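Local atomic coordinates of Slr1438 protein (Synechocystis sp., PDB entry 3K25), a protein that probably binds carbohydrate and may act as an isomerase of the aldose 1-epimerase type. Residues 21-25 against 37-42; 73-79 against 260-264; 169-173 against 244-250; 178-182 against 210-215. All blocks are in the same frame, centred on the assembly; numbering follows the deposited sequence.

Contact 1: residues 21-25 against 37-42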
loop_
_atom_site.group_PDB
_atom_site.type_symbol
_atom_site.label_atom_id
_atom_site.label_comp_id
_atom_site.label_asym_id
_atom_site.label_seq_id
_atom_site.Cartn_x
_atom_site.Cartn_y
_atom_site.Cartn_z
ATOM N N SER A 21 8.576 -15.234 -17.196
ATOM C CA SER A 21 8.049 -15.722 -15.930
ATOM C C SER A 21 6.544 -15.802 -16.009
ATOM O O SER A 21 5.899 -16.231 -15.057
ATOM C CB SER A 21 8.425 -14.769 -14.806
ATOM O OG SER A 21 7.887 -13.479 -15.058
ATOM N N LEU A 22 5.989 -15.395 -17.149
ATOM C CA LEU A 22 4.543 -15.387 -17.332
ATOM C C LEU A 22 3.925 -14.473 -16.280
ATOM O O LEU A 22 2.925 -14.811 -15.639
ATOM C CB LEU A 22 3.967 -16.801 -17.201
ATOM C CG LEU A 22 3.811 -17.580 -18.507
ATOM C CD1 LEU A 22 5.139 -17.652 -19.231
ATOM C CD2 LEU A 22 3.292 -18.967 -18.204
ATOM N N ALA A 23 4.534 -13.304 -16.113
ATOM C CA ALA A 23 4.063 -12.332 -15.142
ATOM C C ALA A 23 3.514 -11.074 -15.807
ATOM O O ALA A 23 4.153 -10.486 -16.685
ATOM C CB ALA A 23 5.191 -11.958 -14.195
ATOM N N ARG A 24 2.324 -10.672 -15.384
ATOM C CA ARG A 24 1.709 -9.473 -15.914
ATOM C C ARG A 24 1.036 -8.669 -14.811
ATOM O O ARG A 24 0.396 -9.219 -13.903
ATOM C CB ARG A 24 0.723 -9.818 -17.040
ATOM C CG ARG A 24 -0.133 -11.072 -16.837
ATOM C CD ARG A 24 -0.433 -11.722 -18.195
ATOM N NE ARG A 24 -0.936 -10.754 -19.167
ATOM C CZ ARG A 24 -0.606 -10.746 -20.456
ATOM N NH1 ARG A 24 0.229 -11.655 -20.930
ATOM N NH2 ARG A 24 -1.107 -9.828 -21.269
ATOM N N LEU A 25 1.208 -7.355 -14.885
ATOM C CA LEU A 25 0.646 -6.465 -13.883
ATOM C C LEU A 25 -0.119 -5.311 -14.532
ATOM O O LEU A 25 0.203 -4.873 -15.648
ATOM C CB LEU A 25 1.785 -5.946 -12.993
ATOM C CG LEU A 25 1.521 -4.965 -11.848
ATOM C CD1 LEU A 25 2.616 -5.141 -10.799
ATOM C CD2 LEU A 25 1.470 -3.528 -12.367
ATOM N N GLU A 37 -4.070 -5.130 -10.387
ATOM C CA GLU A 37 -4.000 -6.586 -10.492
ATOM C C GLU A 37 -2.611 -7.064 -10.868
ATOM O O GLU A 37 -1.866 -6.359 -11.542
ATOM C CB GLU A 37 -5.008 -7.091 -11.529
ATOM C CG GLU A 37 -6.402 -6.510 -11.373
ATOM C CD GLU A 37 -7.451 -7.245 -12.192
ATOM O OE1 GLU A 37 -7.146 -7.689 -13.323
ATOM O OE2 GLU A 37 -8.593 -7.369 -11.708
ATOM N N TRP A 38 -2.273 -8.272 -10.432
ATOM C CA TRP A 38 -0.969 -8.867 -10.716
ATOM C C TRP A 38 -1.113 -10.380 -10.842
ATOM O O TRP A 38 -1.693 -11.018 -9.967
ATOM C CB TRP A 38 0.004 -8.512 -9.586
ATOM C CG TRP A 38 1.347 -9.193 -9.628
ATOM C CD1 TRP A 38 1.969 -9.733 -10.718
ATOM C CD2 TRP A 38 2.261 -9.347 -8.527
ATOM N NE1 TRP A 38 3.216 -10.208 -10.367
ATOM C CE2 TRP A 38 3.420 -9.984 -9.031
ATOM C CE3 TRP A 38 2.213 -9.002 -7.168
ATOM C CZ2 TRP A 38 4.524 -10.287 -8.224
ATOM C CZ3 TRP A 38 3.314 -9.301 -6.361
ATOM C CH2 TRP A 38 4.456 -9.940 -6.897
ATOM N N THR A 39 -0.620 -10.948 -11.944
ATOM C CA THR A 39 -0.687 -12.404 -12.158
ATOM C C THR A 39 0.636 -13.038 -12.562
ATOM O O THR A 39 1.398 -12.494 -13.361
ATOM C CB THR A 39 -1.721 -12.821 -13.232
ATOM O OG1 THR A 39 -1.353 -12.271 -14.506
ATOM C CG2 THR A 39 -3.101 -12.369 -12.839
ATOM N N VAL A 40 0.883 -14.204 -11.982
ATOM C CA VAL A 40 2.078 -14.990 -12.237
ATOM C C VAL A 40 1.611 -16.344 -12.741
ATOM O O VAL A 40 0.983 -17.106 -12.013
ATOM C CB VAL A 40 2.890 -15.171 -10.955
ATOM C CG1 VAL A 40 3.792 -13.973 -10.751
ATOM C CG2 VAL A 40 1.945 -15.290 -9.765
ATOM N N GLN A 41 1.914 -16.637 -13.999
ATOM C CA GLN A 41 1.504 -17.896 -14.603
ATOM C C GLN A 41 -0.013 -17.941 -14.676
ATOM O O GLN A 41 -0.613 -19.013 -14.650
ATOM C CB GLN A 41 2.015 -19.086 -13.792
ATOM C CG GLN A 41 3.524 -19.148 -13.695
ATOM C CD GLN A 41 4.006 -20.372 -12.948
ATOM O OE1 GLN A 41 3.641 -20.595 -11.793
ATOM N NE2 GLN A 41 4.833 -21.175 -13.605
ATOM N N GLY A 42 -0.627 -16.764 -14.738
ATOM C CA GLY A 42 -2.076 -16.692 -14.843
ATOM C C GLY A 42 -2.863 -16.733 -13.548
ATOM O O GLY A 42 -4.080 -16.527 -13.551
#

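Contact 2: residues 73-79 against 260-264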
loop_
_atom_site.group_PDB
_atom_site.type_symbol
_atom_site.label_atom_id
_atom_site.label_comp_id
_atom_site.label_asym_id
_atom_site.label_seq_id
_atom_site.Cartn_x
_atom_site.Cartn_y
_atom_site.Cartn_z
ATOM N N ASN A 73 -6.132 6.892 10.410
ATOM C CA ASN A 73 -6.779 8.188 10.539
ATOM C C ASN A 73 -6.197 8.972 11.702
ATOM O O ASN A 73 -5.328 8.484 12.423
ATOM C CB ASN A 73 -8.271 7.984 10.755
ATOM C CG ASN A 73 -8.545 7.151 11.974
ATOM O OD1 ASN A 73 -8.337 7.604 13.092
ATOM N ND2 ASN A 73 -8.978 5.909 11.768
ATOM N N LEU A 74 -6.680 10.199 11.868
ATOM C CA LEU A 74 -6.233 11.055 12.953
ATOM C C LEU A 74 -7.434 11.409 13.824
ATOM O O LEU A 74 -8.564 11.483 13.341
ATOM C CB LEU A 74 -5.603 12.348 12.410
ATOM C CG LEU A 74 -4.406 12.247 11.450
ATOM C CD1 LEU A 74 -3.970 13.654 11.018
ATOM C CD2 LEU A 74 -3.257 11.514 12.122
ATOM N N PRO A 75 -7.203 11.612 15.130
ATOM C CA PRO A 75 -8.309 11.965 16.021
ATOM C C PRO A 75 -8.893 13.282 15.519
ATOM O O PRO A 75 -8.160 14.250 15.298
ATOM C CB PRO A 75 -7.624 12.129 17.377
ATOM C CG PRO A 75 -6.437 11.226 17.277
ATOM C CD PRO A 75 -5.942 11.492 15.880
ATOM N N GLN A 76 -10.204 13.318 15.333
ATOM C CA GLN A 76 -10.869 14.526 14.853
ATOM C C GLN A 76 -10.463 14.768 13.401
ATOM O O GLN A 76 -10.788 15.810 12.822
ATOM C CB GLN A 76 -10.459 15.765 15.676
ATOM C CG GLN A 76 -10.310 15.585 17.186
ATOM C CD GLN A 76 -11.585 15.135 17.859
ATOM O OE1 GLN A 76 -11.908 13.948 17.872
ATOM N NE2 GLN A 76 -12.326 16.087 18.417
ATOM N N ASP A 77 -9.742 13.811 12.821
ATOM C CA ASP A 77 -9.278 13.939 11.447
ATOM C C ASP A 77 -8.410 15.182 11.251
ATOM O O ASP A 77 -8.431 15.803 10.186
ATOM C CB ASP A 77 -10.468 13.974 10.482
ATOM C CG ASP A 77 -10.914 12.585 10.051
ATOM O OD1 ASP A 77 -10.698 11.618 10.817
ATOM O OD2 ASP A 77 -11.489 12.455 8.948
ATOM N N GLN A 78 -7.651 15.552 12.278
ATOM C CA GLN A 78 -6.781 16.705 12.150
ATOM C C GLN A 78 -5.514 16.651 12.991
ATOM O O GLN A 78 -5.358 15.802 13.875
ATOM C CB GLN A 78 -7.534 17.986 12.485
ATOM C CG GLN A 78 -7.742 18.214 13.958
ATOM C CD GLN A 78 -8.465 19.509 14.225
ATOM O OE1 GLN A 78 -9.548 19.745 13.692
ATOM N NE2 GLN A 78 -7.872 20.358 15.054
ATOM N N PHE A 79 -4.603 17.570 12.674
ATOM C CA PHE A 79 -3.335 17.718 13.371
ATOM C C PHE A 79 -2.939 19.179 13.264
ATOM O O PHE A 79 -3.198 19.836 12.256
ATOM C CB PHE A 79 -2.234 16.847 12.751
ATOM C CG PHE A 79 -1.739 17.339 11.422
ATOM C CD1 PHE A 79 -2.517 17.191 10.275
ATOM C CD2 PHE A 79 -0.490 17.942 11.315
ATOM C CE1 PHE A 79 -2.061 17.630 9.042
ATOM C CE2 PHE A 79 -0.018 18.390 10.079
ATOM C CZ PHE A 79 -0.807 18.233 8.937
ATOM N N ARG A 260 -0.923 4.430 13.268
ATOM C CA ARG A 260 -1.959 5.444 13.213
ATOM C C ARG A 260 -1.628 6.585 14.167
ATOM O O ARG A 260 -1.080 6.366 15.250
ATOM C CB ARG A 260 -3.320 4.844 13.578
ATOM C CG ARG A 260 -4.419 5.887 13.712
ATOM C CD ARG A 260 -5.806 5.277 13.867
ATOM N NE ARG A 260 -5.990 4.590 15.143
ATOM C CZ ARG A 260 -7.141 4.050 15.541
ATOM N NH1 ARG A 260 -8.212 4.120 14.758
ATOM N NH2 ARG A 260 -7.223 3.439 16.719
ATOM N N ASN A 261 -1.965 7.800 13.742
ATOM C CA ASN A 261 -1.753 9.027 14.506
ATOM C C ASN A 261 -0.288 9.371 14.784
ATOM O O ASN A 261 0.036 10.063 15.749
ATOM C CB ASN A 261 -2.522 8.968 15.821
ATOM C CG ASN A 261 -2.766 10.342 16.406
ATOM O OD1 ASN A 261 -2.625 10.540 17.609
ATOM N ND2 ASN A 261 -3.139 11.301 15.558
ATOM N N ALA A 262 0.594 8.891 13.923
ATOM C CA ALA A 262 2.021 9.151 14.055
ATOM C C ALA A 262 2.347 10.642 13.830
ATOM O O ALA A 262 3.266 11.190 14.445
ATOM C CB ALA A 262 2.789 8.273 13.055
ATOM N N LEU A 263 1.590 11.289 12.944
ATOM C CA LEU A 263 1.786 12.707 12.640
ATOM C C LEU A 263 1.531 13.570 13.878
ATOM O O LEU A 263 1.985 14.711 13.949
ATOM C CB LEU A 263 0.841 13.132 11.510
ATOM C CG LEU A 263 1.068 14.497 10.847
ATOM C CD1 LEU A 263 2.424 14.506 10.176
ATOM C CD2 LEU A 263 -0.020 14.774 9.825
ATOM N N ASN A 264 0.799 13.016 14.846
ATOM C CA ASN A 264 0.480 13.725 16.086
ATOM C C ASN A 264 1.275 13.257 17.298
ATOM O O ASN A 264 1.659 14.074 18.148
ATOM C CB ASN A 264 -1.008 13.588 16.421
ATOM C CG ASN A 264 -1.873 14.527 15.626
ATOM O OD1 ASN A 264 -1.633 15.737 15.590
ATOM N ND2 ASN A 264 -2.899 13.979 14.991
HETATM O O HOH W 1 -2.687 8.758 10.974
#

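Contact 3: residues 169-173 against 244-250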
loop_
_atom_site.group_PDB
_atom_site.type_symbol
_atom_site.label_atom_id
_atom_site.label_comp_id
_atom_site.label_asym_id
_atom_site.label_seq_id
_atom_site.Cartn_x
_atom_site.Cartn_y
_atom_site.Cartn_z
ATOM N N CYS A 169 -6.501 -14.519 -1.255
ATOM C CA CYS A 169 -6.505 -15.532 -0.225
ATOM C C CYS A 169 -7.917 -16.043 0.032
ATOM O O CYS A 169 -8.721 -15.365 0.672
ATOM C CB CYS A 169 -5.932 -14.929 1.050
ATOM S SG CYS A 169 -5.601 -16.127 2.336
ATOM N N ARG A 170 -8.208 -17.246 -0.457
ATOM C CA ARG A 170 -9.528 -17.848 -0.293
ATOM C C ARG A 170 -9.581 -18.730 0.941
ATOM O O ARG A 170 -10.339 -18.468 1.873
ATOM C CB ARG A 170 -9.873 -18.678 -1.528
ATOM C CG ARG A 170 -11.270 -19.272 -1.534
ATOM C CD ARG A 170 -11.476 -20.086 -2.802
ATOM N NE ARG A 170 -11.303 -19.274 -4.007
ATOM C CZ ARG A 170 -11.052 -19.766 -5.219
ATOM N NH1 ARG A 170 -10.937 -21.077 -5.397
ATOM N NH2 ARG A 170 -10.915 -18.947 -6.256
ATOM N N GLU A 171 -8.772 -19.782 0.936
ATOM C CA GLU A 171 -8.718 -20.713 2.055
ATOM C C GLU A 171 -7.800 -20.151 3.130
ATOM O O GLU A 171 -6.603 -20.436 3.145
ATOM C CB GLU A 171 -8.197 -22.073 1.580
ATOM C CG GLU A 171 -8.989 -22.682 0.432
ATOM C CD GLU A 171 -10.475 -22.778 0.729
ATOM O OE1 GLU A 171 -10.835 -23.289 1.813
ATOM O OE2 GLU A 171 -11.283 -22.348 -0.125
ATOM N N LYS A 172 -8.373 -19.359 4.033
ATOM C CA LYS A 172 -7.615 -18.720 5.105
ATOM C C LYS A 172 -7.160 -19.647 6.233
ATOM O O LYS A 172 -6.120 -19.418 6.857
ATOM C CB LYS A 172 -8.436 -17.571 5.688
ATOM C CG LYS A 172 -8.835 -16.519 4.654
ATOM C CD LYS A 172 -9.675 -15.420 5.289
ATOM C CE LYS A 172 -10.109 -14.376 4.271
ATOM N NZ LYS A 172 -10.985 -13.345 4.907
ATOM N N LEU A 173 -7.934 -20.695 6.491
ATOM C CA LEU A 173 -7.612 -21.637 7.555
ATOM C C LEU A 173 -6.210 -22.234 7.434
ATOM O O LEU A 173 -5.474 -22.296 8.414
ATOM C CB LEU A 173 -8.649 -22.762 7.579
ATOM C CG LEU A 173 -8.626 -23.657 8.818
ATOM C CD1 LEU A 173 -8.873 -22.808 10.057
ATOM C CD2 LEU A 173 -9.681 -24.737 8.693
ATOM N N THR A 244 -8.119 -8.143 7.204
ATOM C CA THR A 244 -8.846 -9.253 6.602
ATOM C C THR A 244 -10.245 -9.346 7.190
ATOM O O THR A 244 -10.450 -9.056 8.367
ATOM C CB THR A 244 -8.104 -10.594 6.813
ATOM O OG1 THR A 244 -8.898 -11.667 6.291
ATOM C CG2 THR A 244 -7.838 -10.836 8.285
ATOM N N VAL A 245 -11.212 -9.730 6.364
ATOM C CA VAL A 245 -12.590 -9.852 6.826
ATOM C C VAL A 245 -13.276 -11.101 6.288
ATOM O O VAL A 245 -12.967 -11.585 5.189
ATOM C CB VAL A 245 -13.450 -8.623 6.419
ATOM C CG1 VAL A 245 -12.782 -7.338 6.879
ATOM C CG2 VAL A 245 -13.674 -8.615 4.920
ATOM N N ALA A 246 -14.212 -11.619 7.078
ATOM C CA ALA A 246 -14.969 -12.802 6.700
ATOM C C ALA A 246 -15.641 -12.554 5.349
ATOM O O ALA A 246 -16.260 -11.507 5.140
ATOM C CB ALA A 246 -16.021 -13.104 7.770
ATOM N N GLY A 247 -15.508 -13.509 4.432
ATOM C CA GLY A 247 -16.124 -13.354 3.125
ATOM C C GLY A 247 -15.172 -12.930 2.020
ATOM O O GLY A 247 -14.816 -13.741 1.161
ATOM N N LYS A 248 -14.759 -11.664 2.028
ATOM C CA LYS A 248 -13.845 -11.156 1.008
ATOM C C LYS A 248 -12.530 -11.942 1.036
ATOM O O LYS A 248 -11.893 -12.074 2.076
ATOM C CB LYS A 248 -13.615 -9.661 1.230
ATOM C CG LYS A 248 -14.932 -8.891 1.406
ATOM C CD LYS A 248 -14.802 -7.377 1.181
ATOM C CE LYS A 248 -14.681 -7.019 -0.310
ATOM N NZ LYS A 248 -14.619 -5.542 -0.573
ATOM N N ASP A 249 -12.138 -12.466 -0.120
ATOM C CA ASP A 249 -10.936 -13.286 -0.228
ATOM C C ASP A 249 -9.590 -12.575 -0.399
ATOM O O ASP A 249 -8.946 -12.672 -1.450
ATOM C CB ASP A 249 -11.115 -14.314 -1.356
ATOM C CG ASP A 249 -12.240 -15.303 -1.076
ATOM O OD1 ASP A 249 -12.204 -15.966 -0.016
ATOM O OD2 ASP A 249 -13.160 -15.420 -1.914
ATOM N N TYR A 250 -9.155 -11.886 0.652
ATOM C CA TYR A 250 -7.877 -11.186 0.625
ATOM C C TYR A 250 -7.255 -11.077 2.012
ATOM O O TYR A 250 -7.955 -11.044 3.027
ATOM C CB TYR A 250 -8.037 -9.777 0.036
ATOM C CG TYR A 250 -8.864 -8.800 0.861
ATOM C CD1 TYR A 250 -10.170 -8.478 0.492
ATOM C CD2 TYR A 250 -8.318 -8.163 1.978
ATOM C CE1 TYR A 250 -10.912 -7.539 1.212
ATOM C CE2 TYR A 250 -9.052 -7.222 2.708
ATOM C CZ TYR A 250 -10.346 -6.912 2.315
ATOM O OH TYR A 250 -11.059 -5.952 2.997
#

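Contact 4: residues 178-182 against 210-215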
loop_
_atom_site.group_PDB
_atom_site.type_symbol
_atom_site.label_atom_id
_atom_site.label_comp_id
_atom_site.label_asym_id
_atom_site.label_seq_id
_atom_site.Cartn_x
_atom_site.Cartn_y
_atom_site.Cartn_z
ATOM N N ALA A 178 4.024 -15.612 9.378
ATOM C CA ALA A 178 5.389 -15.387 9.813
ATOM C C ALA A 178 5.615 -13.892 9.963
ATOM O O ALA A 178 6.247 -13.249 9.120
ATOM C CB ALA A 178 6.366 -15.974 8.801
ATOM N N ILE A 179 5.077 -13.352 11.049
ATOM C CA ILE A 179 5.201 -11.940 11.372
ATOM C C ILE A 179 6.220 -11.829 12.510
ATOM O O ILE A 179 6.077 -12.482 13.537
ATOM C CB ILE A 179 3.846 -11.398 11.817
ATOM C CG1 ILE A 179 2.801 -11.734 10.742
ATOM C CG2 ILE A 179 3.942 -9.904 12.084
ATOM C CD1 ILE A 179 1.354 -11.487 11.163
ATOM N N PRO A 180 7.264 -11.000 12.334
ATOM C CA PRO A 180 8.332 -10.785 13.322
ATOM C C PRO A 180 7.998 -9.833 14.462
ATOM O O PRO A 180 8.585 -8.759 14.590
ATOM C CB PRO A 180 9.478 -10.274 12.468
ATOM C CG PRO A 180 8.745 -9.404 11.477
ATOM C CD PRO A 180 7.525 -10.233 11.101
ATOM N N ALA A 181 7.055 -10.248 15.294
ATOM C CA ALA A 181 6.626 -9.466 16.445
ATOM C C ALA A 181 6.242 -10.402 17.581
ATOM O O ALA A 181 6.212 -11.617 17.417
ATOM C CB ALA A 181 5.437 -8.601 16.072
ATOM N N ASN A 182 5.933 -9.829 18.736
ATOM C CA ASN A 182 5.542 -10.622 19.886
ATOM C C ASN A 182 4.186 -10.168 20.386
ATOM O O ASN A 182 3.554 -10.839 21.196
ATOM C CB ASN A 182 6.587 -10.488 20.998
ATOM C CG ASN A 182 7.901 -11.177 20.651
ATOM O OD1 ASN A 182 7.915 -12.330 20.223
ATOM N ND2 ASN A 182 9.010 -10.475 20.850
ATOM N N PHE A 210 1.122 -4.495 14.123
ATOM C CA PHE A 210 2.335 -4.902 14.815
ATOM C C PHE A 210 3.326 -3.738 14.702
ATOM O O PHE A 210 4.027 -3.603 13.700
ATOM C CB PHE A 210 2.926 -6.130 14.142
ATOM C CG PHE A 210 1.994 -7.303 14.080
ATOM C CD1 PHE A 210 2.024 -8.285 15.065
ATOM C CD2 PHE A 210 1.109 -7.448 13.018
ATOM C CE1 PHE A 210 1.194 -9.398 14.995
ATOM C CE2 PHE A 210 0.272 -8.559 12.938
ATOM C CZ PHE A 210 0.316 -9.538 13.929
ATOM N N THR A 211 3.397 -2.889 15.715
ATOM C CA THR A 211 4.307 -1.757 15.638
ATOM C C THR A 211 5.691 -2.013 16.220
ATOM O O THR A 211 6.495 -1.083 16.336
ATOM C CB THR A 211 3.706 -0.518 16.328
ATOM O OG1 THR A 211 3.551 -0.778 17.728
ATOM C CG2 THR A 211 2.343 -0.183 15.724
ATOM N N GLN A 212 5.971 -3.267 16.575
ATOM C CA GLN A 212 7.266 -3.653 17.148
ATOM C C GLN A 212 7.750 -4.917 16.445
ATOM O O GLN A 212 7.472 -6.033 16.889
ATOM C CB GLN A 212 7.111 -3.927 18.644
ATOM C CG GLN A 212 8.417 -4.033 19.409
ATOM C CD GLN A 212 9.171 -2.722 19.443
ATOM O OE1 GLN A 212 8.602 -1.677 19.761
ATOM N NE2 GLN A 212 10.460 -2.770 19.123
ATOM N N ILE A 213 8.481 -4.740 15.349
ATOM C CA ILE A 213 8.964 -5.879 14.573
ATOM C C ILE A 213 10.466 -6.076 14.639
ATOM O O ILE A 213 11.225 -5.108 14.733
ATOM C CB ILE A 213 8.528 -5.764 13.085
ATOM C CG1 ILE A 213 9.047 -4.456 12.471
ATOM C CG2 ILE A 213 7.006 -5.849 12.992
ATOM C CD1 ILE A 213 8.628 -4.245 11.042
ATOM N N SER A 214 10.887 -7.336 14.569
ATOM C CA SER A 214 12.301 -7.689 14.655
ATOM C C SER A 214 12.955 -8.107 13.339
ATOM O O SER A 214 14.104 -8.560 13.324
ATOM C CB SER A 214 12.475 -8.813 15.675
ATOM O OG SER A 214 11.643 -9.916 15.362
ATOM N N GLN A 215 12.226 -7.957 12.241
ATOM C CA GLN A 215 12.735 -8.340 10.928
ATOM C C GLN A 215 12.244 -7.379 9.861
ATOM O O GLN A 215 11.114 -6.909 9.913
ATOM C CB GLN A 215 12.255 -9.746 10.562
ATOM C CG GLN A 215 12.919 -10.893 11.301
ATOM C CD GLN A 215 14.107 -11.440 10.550
ATOM O OE1 GLN A 215 15.158 -10.810 10.491
ATOM N NE2 GLN A 215 13.941 -12.613 9.951
#

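Contact 1: residues 21-25 against 37-42
Leu25 and Trp38 each carry CG trans to the backbone nitrogen (chi1 179° and 172°), beside the carbonyl carbon; for Trp38 this brings ring atom CD1 3.6 Å from Arg24 O, with that oxygen in the ring plane. The strand register makes the two residues a non-hydrogen-bonded antiparallel pair on one face of the sheet, where Leu25 CD1 comes obliquely to the indole, 4.4 Å from Trp38 CG. On this face Ala23 CB meets Val40 CG1 at 4.2 Å, the small methyl suiting a closely covered spot. Leu138 and Leu143 touch both Leu25 and Trp38, and Phe284 also packs on Trp38. Arg24 and Thr39 rise side by side from the other face; being polar they suit the more exposed side, and the guanidinium of Arg24 finds its salt-bridge partner in Glu17. Their main chains form the hydrogen-bonded pair: Arg24 N gives to Thr39 O at 2.9 Å, and Thr39 N returns a bond to Arg24 O at 2.8 Å, running almost in line with the carbonyl. A third bond, Gln41 N to Leu22 O at 2.7 Å, meets its carbonyl tilted 29° from the plane. Leu22 and Ala23 both face Asp18, forming a G1 beta bulge beside the neighbouring strand. The whole is an antiparallel beta hairpin, strands 23-28 and 34-40, within a four-stranded meander.

Contact 2: residues 73-79 against 260-264
Phe79 lies with one ring face turned to Leu263, and the two side chains cross at an oblique angle. Leu263 CD2 sits over the middle of the ring, 3.3 Å from the centroid and only 4° off the normal, a CH-pi contact in which a single methyl meets all six ring carbons. The same methyl also reaches Leu74 CD1 at 4.3 Å, so one leucine methyl touches both an aromatic and an aliphatic partner; Ile70, Leu88 and Pro158 also touch Leu263. Beside this apolar patch, Asn264 turns its amide toward the strand. Its ND2 gives a hydrogen bond of 3.3 Å to Gln78 O with an N-H...O angle of 160°, the acceptor lying close to the amide plane. At the other end Asn73 and Arg260 run alongside each other in the same direction, their amide and guanidinium planes 57° apart. Asn73 ND2 and Arg260 NH1, both N-H donors, stand side by side at 3.6 Å without a bond; the closer contact is with the aliphatic stem, Asn73 OD1 against Arg260 CD at 3.5 Å. Between the main chains a water gives to Asn73 O at 3.0 Å and accepts from Asn261 N at 3.0 Å. Between helix 262-265 and strand 78-81, the apolar contact of buried Phe79 with Leu263 probably contributes most of the packing, the amide bond and the water adding directional links.

Contact 3: residues 169-173 against 244-250
Lys172 NZ reaches into the loop joining two antiparallel strands, 239-245 and 250-256, of a beta hairpin in this mutarotase-type beta fold, and two acceptors there grip it. It gives a hydrogen bond to Thr244 OG1 at 3.0 Å and another to Lys248 O at 3.2 Å; Val245 O lies 2.7 Å away. The lysine is buried, and its chain is fully extended beyond CG, the length needed to carry the ammonium from the 169-173 loop to the turn. The Thr244 side chain runs antiparallel to the lysine chain beside it, and its hydroxyl also gives a weak bond to Tyr250 O. A leucine in place of Lys172 would probably leave Lys248 O and Thr244 OG1 without their common donor and the loop less firmly held. Farther along, Arg170 CG approaches Asp249 OD1 at 3.8 Å with guanidinium and carboxylate planes 68° apart, yet the charged atoms do not touch. Asp249 centres an inverse gamma turn, and its carbonyl faces the other loop: Cys169 N gives to Asp249 O at 3.1 Å, the donor standing above the carbonyl plane, 62° out of it.

Contact 4: residues 178-182 against 210-215
Phe210 ends strand 205-210 and packs on the loop that follows strand 176-178, joining two antiparallel sheets of the beta-sandwich fold found in galactose mutarotase relatives. Its CB lies 4.0 Å from Ala181 CB. With CG opposite the carbonyl carbon (chi1 -58°), the ring is brought against Ala181 and Ile179, which lie on the same side of its plane. Phe210 CD1 meets Ala181 CB at 3.6 Å, obliquely to the ring. The middle of the face is taken by Ile179 CG2, 3.7 Å from the centroid and 6° off the normal, a CH-pi contact made possible by the beta branch of isoleucine. At the far end Phe210 CZ meets the other arm of the same residue, Ile179 CD1, at 3.5 Å. The isoleucine, crossing the phenylalanine at about a right angle, thus touches both centre and tip. Tyr195 packs edge-to-face with the Phe210 ring. With an alanine at Phe210, both arms of Ile179 would probably lose their aromatic support and a gap would open beside Ala181. Farther along, the ring of Pro180 crosses Gln215, with Pro180 CB 3.4 Å from Gln215 CB. Pro180 also centres an inverse gamma turn, and its carbonyl oxygen points to the second loop: Ser214 OG makes a weak bond to Pro180 O at 3.4 Å, while Ser214 N gives to it at 2.7 Å, the donor tilted 20° from the carbonyl plane.

From the N terminus, contact 1 closes first, a local hairpin complete by residue 42, before any other contact opens. Contact 2 opens next, at 73-79, and closes only at 260-264, spanning most of the chain and lying on the opposite side of its centre, about 37 Å from contact 1 between centres. Inside that long loop sits contact 3, from 169-173 to 244-250, and inside contact 3 lies contact 4, from 178-182 to 210-215; the three nest and none cross. Contact 2 joins a small hairpin to the late helix, contact 3 a connecting loop to a sheet turn, and contact 4 the loops following strands 176-178 and 205-210, which belong to different sheets.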